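Local coordinates for protein hyaluronidase (Thermobaculum terrenum, PDB 5DIY) that probably cleaves O-linked N-acetylglucosamine from proteins as a family 84 glycoside hydrolase, modelled here in a variant whose predicted proton donor has been replaced, at residues C[199-204]-C[241-247]; C[218-224]-C[251-257]. All blocks are in the same frame, centred on the assembly; numbering follows the deposited sequence.

Contact 1 of 2, residues C[199-204]-C[241-247]; sequences SHEITT and DHRDPEL
Ile-202 and Arg-243 make a single backbone bridge between two loops running in the same sense: Ile-202 N donates to His-242 O (3.0 Å), and Asp-244 N to Ile-202 O (3.0 Å). The Arg-243 chain bends at the CB-CG bond (chi2 68°), which carries its guanidinium back past Ile-202 to Ser-199. There both terminal nitrogens grip one oxygen end-on, Arg-243 NH2 at 2.9 Å and NH1 at 3.2 Å from Ser-199 O. That oxygen lies close to the guanidinium plane, whereas both nitrogens approach it from one face of its carbonyl; NH1 adds a weak bond to His-200 O. Ile-202 CG1 sits 3.6 Å above the guanidinium plane, toward its rim. At the far end, Asp-244 OD2 accepts from Thr-204 N (3.1 Å, 169° at the hydrogen), met from above the carboxylate plane. Leu-247 crosses Ile-202 at about a right angle, CD2 to CG2 at 3.9 Å. Outside the two segments, Asp-222 pairs with Arg-243, and Thr-203 OG1 caps His-206 N. Asp-244 thus supplies a second acceptor at the start of helix 204-214, where its negative charge would probably be favoured by the helix dipole.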
ATOM      1  N   SER C 199      -5.455  -3.875  -5.973  1.00 26.54           N
ATOM      2  CA  SER C 199      -6.837  -4.291  -6.221  1.00 26.28           C
ATOM      3  C   SER C 199      -7.749  -3.958  -5.047  1.00 26.34           C
ATOM      4  O   SER C 199      -7.392  -4.206  -3.889  1.00 25.32           O
ATOM      5  CB  SER C 199      -6.915  -5.790  -6.542  1.00 26.18           C
ATOM      6  OG  SER C 199      -6.355  -6.062  -7.818  1.00 25.45           O
ATOM      7  N   HIS C 200      -8.922  -3.403  -5.358  1.00 27.12           N
ATOM      8  CA  HIS C 200      -9.948  -3.143  -4.344  1.00 28.95           C
ATOM      9  C   HIS C 200     -10.449  -4.437  -3.747  1.00 28.53           C
ATOM     10  O   HIS C 200     -10.508  -4.584  -2.525  1.00 29.59           O
ATOM     11  CB  HIS C 200     -11.135  -2.363  -4.916  1.00 31.03           C
ATOM     12  CG  HIS C 200     -12.217  -2.108  -3.908  1.00 34.41           C
ATOM     13  ND1 HIS C 200     -13.554  -2.305  -4.180  1.00 37.13           N
ATOM     14  CD2 HIS C 200     -12.152  -1.714  -2.613  1.00 34.38           C
ATOM     15  CE1 HIS C 200     -14.266  -2.020  -3.103  1.00 37.42           C
ATOM     16  NE2 HIS C 200     -13.438  -1.661  -2.138  1.00 36.27           N
ATOM     17  N   GLU C 201     -10.810  -5.367  -4.622  1.00 27.99           N
ATOM     18  CA  GLU C 201     -11.302  -6.676  -4.219  1.00 29.24           C
ATOM     19  C   GLU C 201     -10.701  -7.746  -5.125  1.00 27.30           C
ATOM     20  O   GLU C 201     -10.411  -7.488  -6.291  1.00 25.88           O
ATOM     21  CB  GLU C 201     -12.832  -6.721  -4.298  1.00 30.17           C
ATOM     22  CG  GLU C 201     -13.390  -6.225  -5.627  1.00 32.28           C
ATOM     23  CD  GLU C 201     -14.877  -6.466  -5.786  1.00 34.39           C
ATOM     24  OE1 GLU C 201     -15.597  -6.543  -4.760  1.00 36.23           O
ATOM     25  OE2 GLU C 201     -15.321  -6.571  -6.950  1.00 35.77           O
ATOM     26  N   ILE C 202     -10.506  -8.935  -4.573  1.00 27.27           N
ATOM     27  CA  ILE C 202     -10.076 -10.094  -5.360  1.00 27.89           C
ATOM     28  C   ILE C 202     -11.111 -11.194  -5.129  1.00 27.75           C
ATOM     29  O   ILE C 202     -11.250 -11.694  -4.011  1.00 27.17           O
ATOM     30  CB  ILE C 202      -8.643 -10.557  -5.013  1.00 27.80           C
ATOM     31  CG1 ILE C 202      -7.666  -9.373  -5.113  1.00 27.64           C
ATOM     32  CG2 ILE C 202      -8.185 -11.663  -5.966  1.00 28.18           C
ATOM     33  CD1 ILE C 202      -6.216  -9.730  -4.871  1.00 27.54           C
ATOM     34  N   THR C 203     -11.839 -11.540  -6.195  1.00 28.31           N
ATOM     35  CA  THR C 203     -12.930 -12.518  -6.132  1.00 28.86           C
ATOM     36  C   THR C 203     -12.521 -13.883  -6.697  1.00 29.52           C
ATOM     37  O   THR C 203     -11.604 -13.973  -7.517  1.00 27.73           O
ATOM     38  CB  THR C 203     -14.156 -12.020  -6.915  1.00 28.32           C
ATOM     39  OG1 THR C 203     -13.808 -11.878  -8.298  1.00 28.94           O
ATOM     40  CG2 THR C 203     -14.640 -10.677  -6.366  1.00 27.89           C
ATOM     41  N   THR C 204     -13.231 -14.930  -6.267  1.00 31.15           N
ATOM     42  CA  THR C 204     -13.024 -16.287  -6.783  1.00 32.15           C
ATOM     43  C   THR C 204     -13.334 -16.329  -8.274  1.00 33.44           C
ATOM     44  O   THR C 204     -12.590 -16.931  -9.053  1.00 33.11           O
ATOM     45  CB  THR C 204     -13.911 -17.335  -6.076  1.00 32.98           C
ATOM     46  OG1 THR C 204     -15.291 -16.988  -6.241  1.00 34.62           O
ATOM     47  CG2 THR C 204     -13.587 -17.422  -4.592  1.00 32.58           C
ATOM     48  N   ASP C 241      -8.374  -6.901   3.493  1.00 24.31           N
ATOM     49  CA  ASP C 241      -9.823  -6.955   3.280  1.00 25.65           C
ATOM     50  C   ASP C 241     -10.216  -7.193   1.834  1.00 25.68           C
ATOM     51  O   ASP C 241      -9.424  -6.974   0.915  1.00 25.42           O
ATOM     52  CB  ASP C 241     -10.469  -5.643   3.771  1.00 26.15           C
ATOM     53  CG  ASP C 241     -11.871  -5.835   4.340  1.00 27.05           C
ATOM     54  OD1 ASP C 241     -12.480  -6.922   4.192  1.00 27.08           O
ATOM     55  OD2 ASP C 241     -12.378  -4.864   4.933  1.00 27.50           O
ATOM     56  N   HIS C 242     -11.459  -7.652   1.664  1.00 26.47           N
ATOM     57  CA  HIS C 242     -12.121  -7.797   0.361  1.00 26.50           C
ATOM     58  C   HIS C 242     -11.487  -8.868  -0.520  1.00 26.11           C
ATOM     59  O   HIS C 242     -11.558  -8.795  -1.749  1.00 26.25           O
ATOM     60  CB  HIS C 242     -12.196  -6.451  -0.365  1.00 27.16           C
ATOM     61  CG  HIS C 242     -12.735  -5.348   0.486  1.00 27.50           C
ATOM     62  ND1 HIS C 242     -12.220  -4.069   0.470  1.00 28.90           N
ATOM     63  CD2 HIS C 242     -13.726  -5.343   1.407  1.00 28.27           C
ATOM     64  CE1 HIS C 242     -12.889  -3.322   1.331  1.00 28.78           C
ATOM     65  NE2 HIS C 242     -13.808  -4.071   1.911  1.00 28.97           N
ATOM     66  N   ARG C 243     -10.885  -9.866   0.122  1.00 25.51           N
ATOM     67  CA  ARG C 243     -10.358 -11.035  -0.562  1.00 26.06           C
ATOM     68  C   ARG C 243     -11.314 -12.160  -0.229  1.00 26.76           C
ATOM     69  O   ARG C 243     -11.567 -12.427   0.944  1.00 26.60           O
ATOM     70  CB  ARG C 243      -8.928 -11.359  -0.104  1.00 25.12           C
ATOM     71  CG  ARG C 243      -7.848 -10.650  -0.910  1.00 24.85           C
ATOM     72  CD  ARG C 243      -7.863  -9.149  -0.681  1.00 24.86           C
ATOM     73  NE  ARG C 243      -6.922  -8.415  -1.538  1.00 25.20           N
ATOM     74  CZ  ARG C 243      -7.129  -7.193  -2.045  1.00 25.24           C
ATOM     75  NH1 ARG C 243      -8.262  -6.522  -1.827  1.00 25.74           N
ATOM     76  NH2 ARG C 243      -6.196  -6.630  -2.808  1.00 25.62           N
ATOM     77  N   ASP C 244     -11.862 -12.799  -1.261  1.00 28.55           N
ATOM     78  CA  ASP C 244     -12.917 -13.799  -1.062  1.00 30.11           C
ATOM     79  C   ASP C 244     -12.455 -14.909  -0.119  1.00 30.79           C
ATOM     80  O   ASP C 244     -11.292 -15.290  -0.162  1.00 31.55           O
ATOM     81  CB  ASP C 244     -13.385 -14.393  -2.403  1.00 30.76           C
ATOM     82  CG  ASP C 244     -14.548 -13.622  -3.024  1.00 31.54           C
ATOM     83  OD1 ASP C 244     -14.845 -12.484  -2.597  1.00 32.18           O
ATOM     84  OD2 ASP C 244     -15.168 -14.157  -3.967  1.00 32.70           O
ATOM     85  N   PRO C 245     -13.356 -15.407   0.754  1.00 33.54           N
ATOM     86  CA  PRO C 245     -12.985 -16.511   1.662  1.00 34.35           C
ATOM     87  C   PRO C 245     -12.519 -17.810   0.987  1.00 35.52           C
ATOM     88  O   PRO C 245     -11.832 -18.604   1.629  1.00 36.02           O
ATOM     89  CB  PRO C 245     -14.273 -16.775   2.452  1.00 34.34           C
ATOM     90  CG  PRO C 245     -15.057 -15.515   2.372  1.00 34.33           C
ATOM     91  CD  PRO C 245     -14.673 -14.825   1.098  1.00 34.04           C
ATOM     92  N   GLU C 246     -12.894 -18.020  -0.278  1.00 36.59           N
ATOM     93  CA  GLU C 246     -12.575 -19.240  -1.013  1.00 38.21           C
ATOM     94  C   GLU C 246     -11.606 -19.015  -2.186  1.00 36.60           C
ATOM     95  O   GLU C 246     -11.562 -19.828  -3.113  1.00 37.36           O
ATOM     96  CB  GLU C 246     -13.881 -19.895  -1.490  1.00 41.09           C
ATOM     97  CG  GLU C 246     -14.934 -20.018  -0.393  1.00 43.87           C
ATOM     98  CD  GLU C 246     -16.148 -20.845  -0.786  1.00 47.41           C
ATOM     99  OE1 GLU C 246     -16.821 -21.368   0.134  1.00 50.60           O
ATOM    100  OE2 GLU C 246     -16.442 -20.975  -1.998  1.00 49.38           O
ATOM    101  N   LEU C 247     -10.816 -17.934  -2.141  1.00 35.14           N
ATOM    102  CA  LEU C 247      -9.723 -17.729  -3.112  1.00 34.32           C
ATOM    103  C   LEU C 247      -8.732 -18.895  -3.147  1.00 34.40           C
ATOM    104  O   LEU C 247      -8.193 -19.216  -4.216  1.00 31.88           O
ATOM    105  CB  LEU C 247      -8.926 -16.446  -2.823  1.00 34.23           C
ATOM    106  CG  LEU C 247      -9.460 -15.087  -3.282  1.00 34.11           C
ATOM    107  CD1 LEU C 247      -8.510 -13.996  -2.812  1.00 33.44           C
ATOM    108  CD2 LEU C 247      -9.635 -15.033  -4.796  1.00 33.86           C
TER

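Contact 2 of 2, residues C[218-224]-C[251-257]. With NAG (2-acetamido-2-deoxy-beta-D-glucopyranose), chain E.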
ATOM      1  N   ALA C 218      -3.028 -19.315 -10.266  1.00 24.35           N
ATOM      2  CA  ALA C 218      -2.098 -18.185 -10.176  1.00 23.97           C
ATOM      3  C   ALA C 218      -1.596 -18.028  -8.748  1.00 24.13           C
ATOM      4  O   ALA C 218      -2.197 -18.550  -7.816  1.00 24.09           O
ATOM      5  CB  ALA C 218      -2.779 -16.906 -10.626  1.00 23.90           C
ATOM      6  N   THR C 219      -0.473 -17.331  -8.598  1.00 24.66           N
ATOM      7  CA  THR C 219       0.015 -16.880  -7.300  1.00 25.16           C
ATOM      8  C   THR C 219      -0.300 -15.394  -7.239  1.00 25.04           C
ATOM      9  O   THR C 219      -0.059 -14.678  -8.201  1.00 25.09           O
ATOM     10  CB  THR C 219       1.535 -17.098  -7.157  1.00 25.38           C
ATOM     11  OG1 THR C 219       1.854 -18.453  -7.490  1.00 25.87           O
ATOM     12  CG2 THR C 219       2.000 -16.809  -5.727  1.00 25.20           C
ATOM     13  N   LEU C 220      -0.866 -14.934  -6.132  1.00 25.24           N
ATOM     14  CA  LEU C 220      -1.225 -13.526  -6.010  1.00 25.60           C
ATOM     15  C   LEU C 220      -0.052 -12.700  -5.503  1.00 25.18           C
ATOM     16  O   LEU C 220       0.520 -12.997  -4.452  1.00 25.48           O
ATOM     17  CB  LEU C 220      -2.432 -13.327  -5.094  1.00 26.74           C
ATOM     18  CG  LEU C 220      -3.814 -13.534  -5.718  1.00 27.20           C
ATOM     19  CD1 LEU C 220      -4.844 -13.632  -4.600  1.00 28.20           C
ATOM     20  CD2 LEU C 220      -4.172 -12.413  -6.692  1.00 27.43           C
ATOM     21  N   TRP C 221       0.311 -11.687  -6.286  1.00 24.24           N
ATOM     22  CA  TRP C 221       1.167 -10.590  -5.851  1.00 23.98           C
ATOM     23  C   TRP C 221       0.167  -9.540  -5.403  1.00 23.27           C
ATOM     24  O   TRP C 221      -0.372  -8.813  -6.225  1.00 23.54           O
ATOM     25  CB  TRP C 221       2.010 -10.082  -7.034  1.00 24.63           C
ATOM     26  CG  TRP C 221       2.966  -8.945  -6.758  1.00 24.78           C
ATOM     27  CD1 TRP C 221       2.774  -7.864  -5.935  1.00 25.05           C
ATOM     28  CD2 TRP C 221       4.260  -8.767  -7.346  1.00 24.98           C
ATOM     29  NE1 TRP C 221       3.869  -7.047  -5.968  1.00 24.54           N
ATOM     30  CE2 TRP C 221       4.796  -7.570  -6.825  1.00 24.81           C
ATOM     31  CE3 TRP C 221       5.022  -9.509  -8.256  1.00 25.37           C
ATOM     32  CZ2 TRP C 221       6.059  -7.095  -7.181  1.00 24.96           C
ATOM     33  CZ3 TRP C 221       6.276  -9.036  -8.616  1.00 25.45           C
ATOM     34  CH2 TRP C 221       6.784  -7.840  -8.076  1.00 25.68           C
ATOM     35  N   ASP C 222      -0.099  -9.465  -4.105  1.00 22.38           N
ATOM     36  CA  ASP C 222      -1.138  -8.574  -3.613  1.00 22.36           C
ATOM     37  C   ASP C 222      -0.497  -7.268  -3.152  1.00 22.70           C
ATOM     38  O   ASP C 222       0.272  -7.253  -2.185  1.00 23.26           O
ATOM     39  CB  ASP C 222      -1.935  -9.242  -2.489  1.00 21.74           C
ATOM     40  CG  ASP C 222      -3.362  -8.723  -2.391  1.00 22.18           C
ATOM     41  OD1 ASP C 222      -3.700  -7.718  -3.051  1.00 22.05           O
ATOM     42  OD2 ASP C 222      -4.169  -9.335  -1.658  1.00 22.62           O
ATOM     43  N   ASN C 223      -0.813  -6.179  -3.848  1.00 22.48           N
ATOM     44  CA  ASN C 223      -0.201  -4.876  -3.595  1.00 22.68           C
ATOM     45  C   ASN C 223      -0.924  -4.124  -2.488  1.00 22.97           C
ATOM     46  O   ASN C 223      -1.551  -3.086  -2.717  1.00 23.40           O
ATOM     47  CB  ASN C 223      -0.160  -4.033  -4.880  1.00 22.55           C
ATOM     48  CG  ASN C 223       0.914  -4.480  -5.848  1.00 22.55           C
ATOM     49  OD1 ASN C 223       0.633  -4.795  -6.999  1.00 23.48           O
ATOM     50  ND2 ASN C 223       2.152  -4.462  -5.407  1.00 22.10           N
ATOM     51  N   TYR C 224      -0.832  -4.683  -1.288  1.00 23.09           N
ATOM     52  CA  TYR C 224      -1.267  -4.046  -0.058  1.00 23.28           C
ATOM     53  C   TYR C 224      -0.412  -4.686   1.050  1.00 24.38           C
ATOM     54  O   TYR C 224      -0.282  -5.916   1.055  1.00 24.81           O
ATOM     55  CB  TYR C 224      -2.769  -4.275   0.201  1.00 22.43           C
ATOM     56  CG  TYR C 224      -3.232  -3.495   1.408  1.00 21.92           C
ATOM     57  CD1 TYR C 224      -3.581  -2.140   1.299  1.00 21.42           C
ATOM     58  CD2 TYR C 224      -3.253  -4.079   2.670  1.00 21.71           C
ATOM     59  CE1 TYR C 224      -3.961  -1.405   2.416  1.00 21.32           C
ATOM     60  CE2 TYR C 224      -3.646  -3.357   3.785  1.00 21.91           C
ATOM     61  CZ  TYR C 224      -3.990  -2.018   3.655  1.00 21.45           C
ATOM     62  OH  TYR C 224      -4.357  -1.317   4.773  1.00 21.54           O
ATOM     63  N   VAL C 251      -6.133 -20.276  -6.080  1.00 29.98           N
ATOM     64  CA  VAL C 251      -4.858 -19.588  -5.916  1.00 29.57           C
ATOM     65  C   VAL C 251      -3.914 -20.481  -5.106  1.00 28.63           C
ATOM     66  O   VAL C 251      -4.288 -20.993  -4.054  1.00 29.14           O
ATOM     67  CB  VAL C 251      -5.082 -18.217  -5.233  1.00 30.97           C
ATOM     68  CG1 VAL C 251      -3.769 -17.567  -4.825  1.00 31.86           C
ATOM     69  CG2 VAL C 251      -5.868 -17.290  -6.159  1.00 30.59           C
ATOM     70  N   VAL C 252      -2.701 -20.673  -5.617  1.00 28.16           N
ATOM     71  CA  VAL C 252      -1.672 -21.496  -4.950  1.00 27.61           C
ATOM     72  C   VAL C 252      -1.048 -20.789  -3.734  1.00 27.00           C
ATOM     73  O   VAL C 252      -0.598 -21.443  -2.789  1.00 27.76           O
ATOM     74  CB  VAL C 252      -0.572 -21.957  -5.958  1.00 28.06           C
ATOM     75  CG1 VAL C 252       0.307 -20.798  -6.406  1.00 28.89           C
ATOM     76  CG2 VAL C 252       0.287 -23.073  -5.371  1.00 28.12           C
ATOM     77  N   GLY C 253      -1.013 -19.461  -3.762  1.00 26.12           N
ATOM     78  CA  GLY C 253      -0.522 -18.683  -2.631  1.00 24.96           C
ATOM     79  C   GLY C 253      -0.638 -17.189  -2.857  1.00 24.41           C
ATOM     80  O   GLY C 253      -1.004 -16.743  -3.948  1.00 22.95           O
ATOM     81  N   ILE C 254      -0.340 -16.419  -1.809  1.00 23.54           N
ATOM     82  CA  ILE C 254      -0.400 -14.963  -1.866  1.00 23.48           C
ATOM     83  C   ILE C 254       0.853 -14.393  -1.232  1.00 22.89           C
ATOM     84  O   ILE C 254       1.191 -14.751  -0.105  1.00 23.23           O
ATOM     85  CB  ILE C 254      -1.647 -14.383  -1.141  1.00 23.48           C
ATOM     86  CG1 ILE C 254      -2.924 -15.131  -1.565  1.00 23.65           C
ATOM     87  CG2 ILE C 254      -1.752 -12.881  -1.405  1.00 23.56           C
ATOM     88  CD1 ILE C 254      -4.220 -14.606  -0.978  1.00 24.05           C
ATOM     89  N   TYR C 255       1.530 -13.513  -1.967  1.00 22.80           N
ATOM     90  CA  TYR C 255       2.597 -12.678  -1.419  1.00 23.33           C
ATOM     91  C   TYR C 255       2.110 -11.225  -1.300  1.00 22.76           C
ATOM     92  O   TYR C 255       1.659 -10.639  -2.288  1.00 21.66           O
ATOM     93  CB  TYR C 255       3.834 -12.726  -2.318  1.00 23.50           C
ATOM     94  CG  TYR C 255       4.566 -14.047  -2.323  1.00 23.89           C
ATOM     95  CD1 TYR C 255       4.090 -15.126  -3.071  1.00 24.25           C
ATOM     96  CD2 TYR C 255       5.749 -14.215  -1.601  1.00 24.11           C
ATOM     97  CE1 TYR C 255       4.765 -16.337  -3.092  1.00 24.84           C
ATOM     98  CE2 TYR C 255       6.434 -15.422  -1.613  1.00 24.59           C
ATOM     99  CZ  TYR C 255       5.941 -16.481  -2.363  1.00 24.95           C
ATOM    100  OH  TYR C 255       6.614 -17.677  -2.383  1.00 24.89           O
ATOM    101  N   ALA C 256       2.220 -10.656  -0.100  1.00 22.94           N
ATOM    102  CA  ALA C 256       1.852  -9.259   0.136  1.00 23.50           C
ATOM    103  C   ALA C 256       3.055  -8.364  -0.111  1.00 23.59           C
ATOM    104  O   ALA C 256       4.118  -8.594   0.464  1.00 23.75           O
ATOM    105  CB  ALA C 256       1.352  -9.076   1.559  1.00 23.61           C
ATOM    106  N   ASN C 257       2.897  -7.361  -0.974  1.00 23.69           N
ATOM    107  CA  ASN C 257       3.903  -6.310  -1.126  1.00 24.40           C
ATOM    108  C   ASN C 257       3.680  -5.228  -0.046  1.00 25.25           C
ATOM    109  O   ASN C 257       2.675  -4.507  -0.095  1.00 25.30           O
ATOM    110  CB  ASN C 257       3.855  -5.696  -2.536  1.00 24.19           C
ATOM    111  CG  ASN C 257       5.119  -4.922  -2.892  1.00 24.36           C
ATOM    112  OD1 ASN C 257       6.118  -4.965  -2.177  1.00 24.71           O
ATOM    113  ND2 ASN C 257       5.083  -4.212  -4.003  1.00 24.49           N
TER
HETATM  114  C1  NAG E 101       3.732  -2.149  -9.685  1.00 30.22           C
HETATM  115  C2  NAG E 101       4.969  -3.010  -9.362  1.00 28.79           C
HETATM  116  C3  NAG E 101       5.360  -3.019  -7.881  1.00 28.24           C
HETATM  117  C4  NAG E 101       4.866  -1.758  -7.192  1.00 27.66           C
HETATM  118  C5  NAG E 101       3.347  -1.735  -7.261  1.00 28.46           C
HETATM  119  C6  NAG E 101       2.735  -0.490  -6.600  1.00 28.96           C
HETATM  120  C7  NAG E 101       3.868  -5.219  -9.536  1.00 27.82           C
HETATM  121  C8  NAG E 101       3.943  -6.565 -10.200  1.00 27.67           C
HETATM  122  N2  NAG E 101       4.830  -4.364  -9.885  1.00 28.11           N
HETATM  123  O3  NAG E 101       6.784  -3.124  -7.777  1.00 27.75           O
HETATM  124  O4  NAG E 101       5.250  -1.764  -5.817  1.00 26.20           O
HETATM  125  O5  NAG E 101       2.843  -1.894  -8.591  1.00 29.59           O
HETATM  126  O6  NAG E 101       3.288   0.721  -7.121  1.00 28.75           O
HETATM  127  O7  NAG E 101       2.977  -4.940  -8.743  1.00 27.28           O
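With CG anti to the backbone nitrogen in both Trp-221 (chi1 -180°) and Asn-257 (-162°), the two side chains point the same way from neighbouring strands, indole and amide planes 81° apart. The amide meets the indole at its edge, Asn-257 ND2 standing 3.7 Å from Trp-221 NE1 and close to the ring plane. Over one face of the indole lies the acetamido group of the bound N-acetylglucosamine: its methyl carbon C8 is centred over the Trp-221 ring, 3.6 Å from both CD2 and CE2, the geometry of a CH-pi contact. Asn-257 ND2 comes within 3.1 Å of the sugar O4, while Asn-257 OD1 accepts from Gly-12 N, a bond that fixes which end of the amide faces the ligand. Asp-119, Asp-228 and Lys-43 are among the residues that complete the sugar site.

Beneath these groups the strands pair in parallel. Leu-220 N donates to Gly-253 O (2.8 Å), Tyr-255 N to Leu-220 O (2.7 Å) and Asp-222 N to Tyr-255 O (2.8 Å), and Asn-257 N closes the series on Asp-222 O. Leu-220 and Ile-254 lie alongside each other, CB to CG2 at 3.8 Å, on the face packed by helices 204-214 and 262-277. On the other face, with Trp-221, Thr-219 CG2 meets the edge of the Tyr-255 ring in its plane, and Phe-191 meets the indole edge-to-face. Replacing Trp-221 by an alanine would probably leave the acetyl methyl without its aromatic floor and the acetamido group freer to turn. Family 84 enzymes use this acetamido group as the catalytic nucleophile, and the flat apolar seat is consistent with holding it in a defined orientation.

How the contacts relate
The two contacts belong to the same TIM-type barrel of eight parallel strands, in which the connection from the seventh strand to the eighth holds no helix; their centres are about 11 Å apart. Their segments alternate along the chain: 199-204 follows strand 189-192 and leads into helix 204-214, then come 218-224, 241-247 and 251-257. Contact 2 joins the seventh and eighth strands, whereas contact 1 joins the loop after the sixth to that connection. They touch through a salt bridge, Arg-243 NH2 to Asp-222 OD1 at 2.7 Å, and through Ile-202 and Leu-247 packing on Leu-220. Contact 1 therefore lies on the outer side of strand 218-222, whose C-terminal end, with that of 251-256, meets the sugar.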